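Bsobi restriction endonuclease (Geobacillus stearothermophilus, PDB 1DC1) recognises the double-stranded DNA sequence 5'-CYCGRG-3' as a homodimer and cleaves it after the first cytosine, with magnesium as its likely cofactor. Local coordinates at residues F31-I43 against L119-I133. Numbering follows the deposited sequence.
Sequences FALEKNKRSTPYI and LLFQGDSLGGTMRNI. With nucleotides of chain B; nucleotides of chain A.
Tyr-42 and Met-130 are the two knobs of a knobs-into-holes packing between helices 21-53 and 110-152. The local segments 31-43 and 119-133 cross at 129°, with 10.6 Å between their axes. Tyr-42 sits among Gln-122, Ser-125, Leu-126 and Thr-129. One face of its ring takes a CH-pi contact from Leu-126 CB, 4.0 Å from the ring centroid. Leu-126 CD1 touches Tyr-42 CE1 at 3.5 Å. Gln-122 NE2 lies at the ring edge, 3.4 Å from Tyr-42 CD2. Arg-45 makes a cation-pi contact with the same ring.

Met-130 fills the hole formed by Phe-31, Glu-34, Lys-35 and Arg-38. Its chain bends at chi2 (-50°) and chi3 (-56°), which brings CE over the centre of the Phe-31 ring, 4.1 Å from the centroid. The sulfur stands farther off above that face, a Met-aromatic contact. DG8 C5' of chain A covers the opposite face of Phe-31. Beside Met-130, Ile-133 CD1 meets Arg-38 NE at 3.5 Å, and that NE is also salt-bridged to Glu-34.

Helix 110-152 packs on helix 21-53 and faces the bound DNA as well. The NH2 of Arg-131, a DNA-interaction site, bonds a sugar. Asn-132 reads the minor-groove edge of DG10 of chain B: ND2 donates to N3 and OD1 accepts from N2, each at 2.9 Å.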
loop_
_atom_site.group_PDB
_atom_site.type_symbol
_atom_site.label_atom_id
_atom_site.label_comp_id
_atom_site.label_asym_id
_atom_site.label_seq_id
_atom_site.Cartn_x
_atom_site.Cartn_y
_atom_site.Cartn_z
ATOM N N PHE D 31 3.499 -14.894 8.560
ATOM C CA PHE D 31 2.946 -14.430 7.276
ATOM C C PHE D 31 3.318 -15.416 6.147
ATOM O O PHE D 31 2.453 -15.791 5.315
ATOM C CB PHE D 31 3.475 -13.014 6.949
ATOM C CG PHE D 31 2.725 -12.305 5.811
ATOM C CD1 PHE D 31 1.572 -11.577 6.051
ATOM C CD2 PHE D 31 3.169 -12.394 4.502
ATOM C CE1 PHE D 31 0.860 -10.933 4.984
ATOM C CE2 PHE D 31 2.457 -11.748 3.420
ATOM C CZ PHE D 31 1.300 -11.018 3.684
ATOM N N ALA D 32 4.584 -15.857 6.158
ATOM C CA ALA D 32 5.099 -16.794 5.171
ATOM C C ALA D 32 4.405 -18.145 5.296
ATOM O O ALA D 32 4.095 -18.794 4.297
ATOM C CB ALA D 32 6.636 -16.962 5.324
ATOM N N LEU D 33 4.155 -18.582 6.523
ATOM C CA LEU D 33 3.471 -19.855 6.703
ATOM C C LEU D 33 2.077 -19.814 6.131
ATOM O O LEU D 33 1.612 -20.777 5.510
ATOM C CB LEU D 33 3.385 -20.223 8.189
ATOM C CG LEU D 33 4.568 -21.116 8.623
ATOM C CD1 LEU D 33 5.868 -20.820 7.804
ATOM C CD2 LEU D 33 4.795 -20.877 10.124
ATOM N N GLU D 34 1.400 -18.692 6.342
ATOM C CA GLU D 34 0.031 -18.560 5.840
ATOM C C GLU D 34 0.046 -18.452 4.312
ATOM O O GLU D 34 -0.795 -19.035 3.640
ATOM C CB GLU D 34 -0.621 -17.350 6.496
ATOM C CG GLU D 34 -2.031 -17.020 6.049
ATOM C CD GLU D 34 -3.039 -18.066 6.463
ATOM O OE1 GLU D 34 -2.711 -18.919 7.298
ATOM O OE2 GLU D 34 -4.162 -18.011 5.930
ATOM N N LYS D 35 1.005 -17.700 3.778
ATOM C CA LYS D 35 1.187 -17.559 2.333
ATOM C C LYS D 35 1.352 -18.932 1.699
ATOM O O LYS D 35 0.729 -19.205 0.679
ATOM C CB LYS D 35 2.414 -16.691 2.030
ATOM C CG LYS D 35 2.475 -16.241 0.616
ATOM C CD LYS D 35 3.490 -15.108 0.460
ATOM C CE LYS D 35 4.881 -15.581 0.037
ATOM N NZ LYS D 35 5.717 -14.495 -0.582
ATOM N N ASN D 36 2.184 -19.800 2.281
ATOM C CA ASN D 36 2.363 -21.141 1.713
ATOM C C ASN D 36 1.079 -21.974 1.758
ATOM O O ASN D 36 0.766 -22.706 0.815
ATOM C CB ASN D 36 3.509 -21.820 2.394
ATOM C CG ASN D 36 4.811 -21.277 1.914
ATOM O OD1 ASN D 36 5.004 -21.156 0.711
ATOM N ND2 ASN D 36 5.697 -20.904 2.825
ATOM N N LYS D 37 0.312 -21.826 2.829
ATOM C CA LYS D 37 -0.968 -22.507 2.956
ATOM C C LYS D 37 -1.939 -22.041 1.874
ATOM O O LYS D 37 -2.691 -22.850 1.316
ATOM C CB LYS D 37 -1.610 -22.207 4.317
ATOM C CG LYS D 37 -0.922 -22.811 5.532
ATOM C CD LYS D 37 -1.732 -22.451 6.782
ATOM C CE LYS D 37 -0.907 -22.601 8.039
ATOM N NZ LYS D 37 -1.759 -22.731 9.237
ATOM N N ARG D 38 -1.946 -20.731 1.609
ATOM C CA ARG D 38 -2.834 -20.123 0.591
ATOM C C ARG D 38 -2.405 -20.317 -0.883
ATOM O O ARG D 38 -3.203 -20.128 -1.813
ATOM C CB ARG D 38 -2.959 -18.615 0.871
ATOM C CG ARG D 38 -3.684 -18.292 2.159
ATOM C CD ARG D 38 -5.055 -18.973 2.227
ATOM N NE ARG D 38 -5.730 -18.563 3.444
ATOM C CZ ARG D 38 -7.034 -18.713 3.690
ATOM N NH1 ARG D 38 -7.831 -19.278 2.787
ATOM N NH2 ARG D 38 -7.546 -18.267 4.833
ATOM N N SER D 39 -1.137 -20.676 -1.069
ATOM C CA SER D 39 -0.518 -20.834 -2.383
ATOM C C SER D 39 -1.020 -21.994 -3.258
ATOM O O SER D 39 -1.142 -21.852 -4.489
ATOM C CB SER D 39 1.003 -20.934 -2.177
ATOM O OG SER D 39 1.363 -22.166 -1.601
ATOM N N THR D 40 -1.291 -23.133 -2.616
ATOM C CA THR D 40 -1.731 -24.349 -3.301
ATOM C C THR D 40 -2.855 -24.164 -4.345
ATOM O O THR D 40 -2.707 -24.657 -5.455
ATOM C CB THR D 40 -2.067 -25.459 -2.240
ATOM O OG1 THR D 40 -0.925 -25.624 -1.401
ATOM C CG2 THR D 40 -2.359 -26.813 -2.901
ATOM N N PRO D 41 -3.987 -23.485 -4.014
ATOM C CA PRO D 41 -4.999 -23.338 -5.062
ATOM C C PRO D 41 -4.466 -22.599 -6.290
ATOM O O PRO D 41 -4.968 -22.832 -7.407
ATOM C CB PRO D 41 -6.102 -22.545 -4.383
ATOM C CG PRO D 41 -5.933 -22.818 -2.924
ATOM C CD PRO D 41 -4.464 -22.884 -2.743
ATOM N N TYR D 42 -3.477 -21.708 -6.108
ATOM C CA TYR D 42 -2.935 -20.970 -7.267
ATOM C C TYR D 42 -2.130 -21.892 -8.163
ATOM O O TYR D 42 -2.266 -21.855 -9.401
ATOM C CB TYR D 42 -2.062 -19.793 -6.832
ATOM C CG TYR D 42 -2.876 -18.705 -6.201
ATOM C CD1 TYR D 42 -3.283 -18.821 -4.873
ATOM C CD2 TYR D 42 -3.265 -17.576 -6.930
ATOM C CE1 TYR D 42 -4.049 -17.860 -4.274
ATOM C CE2 TYR D 42 -4.054 -16.570 -6.337
ATOM C CZ TYR D 42 -4.430 -16.738 -5.002
ATOM O OH TYR D 42 -5.131 -15.774 -4.342
ATOM N N ILE D 43 -1.293 -22.717 -7.546
ATOM C CA ILE D 43 -0.486 -23.661 -8.312
ATOM C C ILE D 43 -1.381 -24.715 -8.993
ATOM O O ILE D 43 -1.156 -25.093 -10.154
ATOM C CB ILE D 43 0.572 -24.366 -7.419
ATOM C CG1 ILE D 43 1.477 -23.322 -6.734
ATOM C CG2 ILE D 43 1.382 -25.406 -8.281
ATOM C CD1 ILE D 43 2.267 -22.416 -7.697
ATOM N N LEU D 119 1.198 -17.455 -13.873
ATOM C CA LEU D 119 1.643 -17.533 -12.468
ATOM C C LEU D 119 2.349 -16.253 -12.011
ATOM O O LEU D 119 2.125 -15.751 -10.909
ATOM C CB LEU D 119 2.591 -18.742 -12.261
ATOM C CG LEU D 119 1.929 -20.139 -12.178
ATOM C CD1 LEU D 119 2.962 -21.258 -12.475
ATOM C CD2 LEU D 119 1.289 -20.311 -10.785
ATOM N N LEU D 120 3.244 -15.756 -12.842
ATOM C CA LEU D 120 3.929 -14.536 -12.521
ATOM C C LEU D 120 2.919 -13.411 -12.185
ATOM O O LEU D 120 3.110 -12.713 -11.198
ATOM C CB LEU D 120 4.798 -14.097 -13.706
ATOM C CG LEU D 120 5.568 -12.791 -13.468
ATOM C CD1 LEU D 120 6.618 -13.104 -12.371
ATOM C CD2 LEU D 120 6.191 -12.243 -14.795
ATOM N N PHE D 121 1.890 -13.208 -13.022
ATOM C CA PHE D 121 0.909 -12.149 -12.739
ATOM C C PHE D 121 -0.052 -12.545 -11.593
ATOM O O PHE D 121 -0.436 -11.703 -10.784
ATOM C CB PHE D 121 0.146 -11.744 -14.029
ATOM C CG PHE D 121 1.039 -11.128 -15.102
ATOM C CD1 PHE D 121 2.010 -10.190 -14.771
ATOM C CD2 PHE D 121 0.986 -11.576 -16.390
ATOM C CE1 PHE D 121 2.925 -9.730 -15.719
ATOM C CE2 PHE D 121 1.886 -11.125 -17.335
ATOM C CZ PHE D 121 2.856 -10.211 -17.010
ATOM N N GLN D 122 -0.406 -13.825 -11.494
ATOM C CA GLN D 122 -1.280 -14.306 -10.407
ATOM C C GLN D 122 -0.565 -14.123 -9.034
ATOM O O GLN D 122 -1.201 -14.033 -8.004
ATOM C CB GLN D 122 -1.641 -15.781 -10.631
ATOM C CG GLN D 122 -2.811 -15.964 -11.592
ATOM C CD GLN D 122 -4.165 -15.614 -10.962
ATOM O OE1 GLN D 122 -4.921 -14.774 -11.468
ATOM N NE2 GLN D 122 -4.475 -16.261 -9.857
ATOM N N GLY D 123 0.763 -14.076 -9.026
ATOM C CA GLY D 123 1.469 -13.863 -7.777
ATOM C C GLY D 123 1.092 -12.529 -7.145
ATOM O O GLY D 123 1.084 -12.389 -5.926
ATOM N N ASP D 124 0.780 -11.526 -7.963
ATOM C CA ASP D 124 0.400 -10.216 -7.406
ATOM C C ASP D 124 -1.016 -10.364 -6.814
ATOM O O ASP D 124 -1.359 -9.700 -5.840
ATOM C CB ASP D 124 0.422 -9.155 -8.510
ATOM C CG ASP D 124 0.810 -7.742 -8.005
ATOM O OD1 ASP D 124 0.955 -7.487 -6.800
ATOM O OD2 ASP D 124 0.977 -6.874 -8.863
ATOM N N SER D 125 -1.828 -11.232 -7.414
ATOM C CA SER D 125 -3.186 -11.504 -6.890
ATOM C C SER D 125 -3.096 -12.207 -5.521
ATOM O O SER D 125 -3.835 -11.830 -4.599
ATOM C CB SER D 125 -3.997 -12.394 -7.850
ATOM O OG SER D 125 -5.198 -12.801 -7.231
ATOM N N LEU D 126 -2.217 -13.225 -5.399
ATOM C CA LEU D 126 -2.022 -13.912 -4.128
ATOM C C LEU D 126 -1.541 -12.886 -3.107
ATOM O O LEU D 126 -2.034 -12.874 -2.019
ATOM C CB LEU D 126 -1.019 -15.077 -4.234
ATOM C CG LEU D 126 -0.599 -15.692 -2.870
ATOM C CD1 LEU D 126 -1.771 -16.297 -2.135
ATOM C CD2 LEU D 126 0.469 -16.723 -3.066
ATOM N N GLY D 127 -0.592 -12.025 -3.479
ATOM C CA GLY D 127 -0.113 -10.968 -2.602
ATOM C C GLY D 127 -1.259 -10.097 -2.103
ATOM O O GLY D 127 -1.307 -9.796 -0.907
ATOM N N GLY D 128 -2.183 -9.723 -2.997
ATOM C CA GLY D 128 -3.349 -8.936 -2.628
ATOM C C GLY D 128 -4.219 -9.669 -1.623
ATOM O O GLY D 128 -4.643 -9.088 -0.621
ATOM N N THR D 129 -4.466 -10.947 -1.874
ATOM C CA THR D 129 -5.258 -11.794 -1.005
ATOM C C THR D 129 -4.631 -11.871 0.397
ATOM O O THR D 129 -5.328 -11.728 1.419
ATOM C CB THR D 129 -5.347 -13.172 -1.630
ATOM O OG1 THR D 129 -6.415 -13.147 -2.587
ATOM C CG2 THR D 129 -5.567 -14.258 -0.583
ATOM N N MET D 130 -3.319 -12.066 0.445
ATOM C CA MET D 130 -2.576 -12.173 1.703
ATOM C C MET D 130 -2.675 -10.872 2.539
ATOM O O MET D 130 -2.787 -10.924 3.751
ATOM C CB MET D 130 -1.116 -12.508 1.396
ATOM C CG MET D 130 -0.835 -13.987 1.101
ATOM S SD MET D 130 -1.553 -15.078 2.377
ATOM C CE MET D 130 -0.827 -14.471 3.848
ATOM N N ARG D 131 -2.606 -9.701 1.901
ATOM C CA ARG D 131 -2.714 -8.420 2.629
ATOM C C ARG D 131 -4.102 -8.336 3.315
ATOM O O ARG D 131 -4.209 -7.937 4.453
ATOM C CB ARG D 131 -2.438 -7.247 1.640
ATOM C CG ARG D 131 -0.913 -7.238 1.178
ATOM C CD ARG D 131 -0.645 -6.236 0.024
ATOM N NE ARG D 131 0.780 -5.987 -0.290
ATOM C CZ ARG D 131 1.611 -6.925 -0.747
ATOM N NH1 ARG D 131 1.187 -8.151 -0.928
ATOM N NH2 ARG D 131 2.831 -6.625 -1.128
ATOM N N ASN D 132 -5.150 -8.799 2.639
ATOM C CA ASN D 132 -6.500 -8.808 3.189
ATOM C C ASN D 132 -6.570 -9.852 4.312
ATOM O O ASN D 132 -7.199 -9.612 5.343
ATOM C CB ASN D 132 -7.537 -9.120 2.079
ATOM C CG ASN D 132 -7.849 -7.896 1.207
ATOM O OD1 ASN D 132 -8.633 -7.042 1.596
ATOM N ND2 ASN D 132 -7.220 -7.806 0.044
ATOM N N ILE D 133 -5.915 -10.999 4.128
ATOM C CA ILE D 133 -5.909 -12.036 5.160
ATOM C C ILE D 133 -5.270 -11.517 6.463
ATOM O O ILE D 133 -5.811 -11.717 7.551
ATOM C CB ILE D 133 -5.177 -13.272 4.655
ATOM C CG1 ILE D 133 -6.104 -14.052 3.711
ATOM C CG2 ILE D 133 -4.775 -14.118 5.834
ATOM C CD1 ILE D 133 -5.447 -15.157 2.897
ATOM P P DG B 10 -5.936 -8.622 -8.644
ATOM O OP1 DG B 10 -6.081 -9.607 -9.750
ATOM O OP2 DG B 10 -6.696 -7.353 -8.694
ATOM O "O5'" DG B 10 -6.130 -9.403 -7.273
ATOM C "C5'" DG B 10 -7.364 -9.433 -6.586
ATOM C "C4'" DG B 10 -7.105 -9.557 -5.099
ATOM O "O4'" DG B 10 -6.276 -8.462 -4.667
ATOM C "C3'" DG B 10 -8.394 -9.425 -4.302
ATOM O "O3'" DG B 10 -8.874 -10.707 -3.994
ATOM C "C2'" DG B 10 -7.993 -8.703 -3.036
ATOM C "C1'" DG B 10 -6.834 -7.840 -3.504
ATOM N N9 DG B 10 -7.211 -6.479 -3.864
ATOM C C8 DG B 10 -7.083 -5.895 -5.107
ATOM N N7 DG B 10 -7.403 -4.632 -5.111
ATOM C C5 DG B 10 -7.790 -4.372 -3.796
ATOM C C6 DG B 10 -8.234 -3.140 -3.173
ATOM O O6 DG B 10 -8.424 -2.037 -3.696
ATOM N N1 DG B 10 -8.484 -3.314 -1.802
ATOM C C2 DG B 10 -8.402 -4.526 -1.130
ATOM N N2 DG B 10 -8.747 -4.506 0.195
ATOM N N3 DG B 10 -8.020 -5.677 -1.710
ATOM C C4 DG B 10 -7.711 -5.515 -3.025
ATOM P P DA B 9 -2.629 -3.767 -10.181
ATOM O OP1 DA B 9 -1.241 -3.767 -10.716
ATOM O OP2 DA B 9 -3.730 -3.308 -11.072
ATOM O "O5'" DA B 9 -3.030 -5.201 -9.564
ATOM C "C5'" DA B 9 -2.045 -6.243 -9.271
ATOM C "C4'" DA B 9 -2.412 -6.975 -8.000
ATOM O "O4'" DA B 9 -1.988 -6.260 -6.824
ATOM C "C3'" DA B 9 -3.896 -7.219 -7.770
ATOM O "O3'" DA B 9 -4.369 -8.290 -8.593
ATOM C "C2'" DA B 9 -3.952 -7.485 -6.271
ATOM C "C1'" DA B 9 -2.868 -6.549 -5.739
ATOM N N9 DA B 9 -3.427 -5.278 -5.274
ATOM C C8 DA B 9 -3.758 -4.170 -6.035
ATOM N N7 DA B 9 -4.263 -3.187 -5.334
ATOM C C5 DA B 9 -4.261 -3.661 -4.026
ATOM C C6 DA B 9 -4.668 -3.090 -2.798
ATOM N N6 DA B 9 -5.164 -1.864 -2.661
ATOM N N1 DA B 9 -4.535 -3.842 -1.698
ATOM C C2 DA B 9 -4.031 -5.079 -1.801
ATOM N N3 DA B 9 -3.615 -5.718 -2.875
ATOM C C4 DA B 9 -3.753 -4.949 -3.972
ATOM P P DG A 8 1.988 -6.131 6.340
ATOM O OP1 DG A 8 1.825 -7.276 7.221
ATOM O OP2 DG A 8 2.458 -4.849 6.884
ATOM O "O5'" DG A 8 3.004 -6.636 5.216
ATOM C "C5'" DG A 8 2.664 -7.744 4.318
ATOM C "C4'" DG A 8 3.260 -7.494 2.950
ATOM O "O4'" DG A 8 2.640 -6.307 2.401
ATOM C "C3'" DG A 8 4.775 -7.224 2.981
ATOM O "O3'" DG A 8 5.378 -7.646 1.742
ATOM C "C2'" DG A 8 4.834 -5.703 2.990
ATOM C "C1'" DG A 8 3.629 -5.339 2.098
ATOM N N9 DG A 8 3.074 -4.001 2.315
ATOM C C8 DG A 8 2.855 -3.396 3.537
ATOM N N7 DG A 8 2.416 -2.168 3.432
ATOM C C5 DG A 8 2.315 -1.945 2.059
ATOM C C6 DG A 8 1.919 -0.762 1.322
ATOM O O6 DG A 8 1.577 0.329 1.760
ATOM N N1 DG A 8 1.980 -0.959 -0.057
ATOM C C2 DG A 8 2.379 -2.132 -0.669
ATOM N N2 DG A 8 2.357 -2.158 -2.007
ATOM N N3 DG A 8 2.770 -3.228 -0.002
ATOM C C4 DG A 8 2.708 -3.069 1.349
#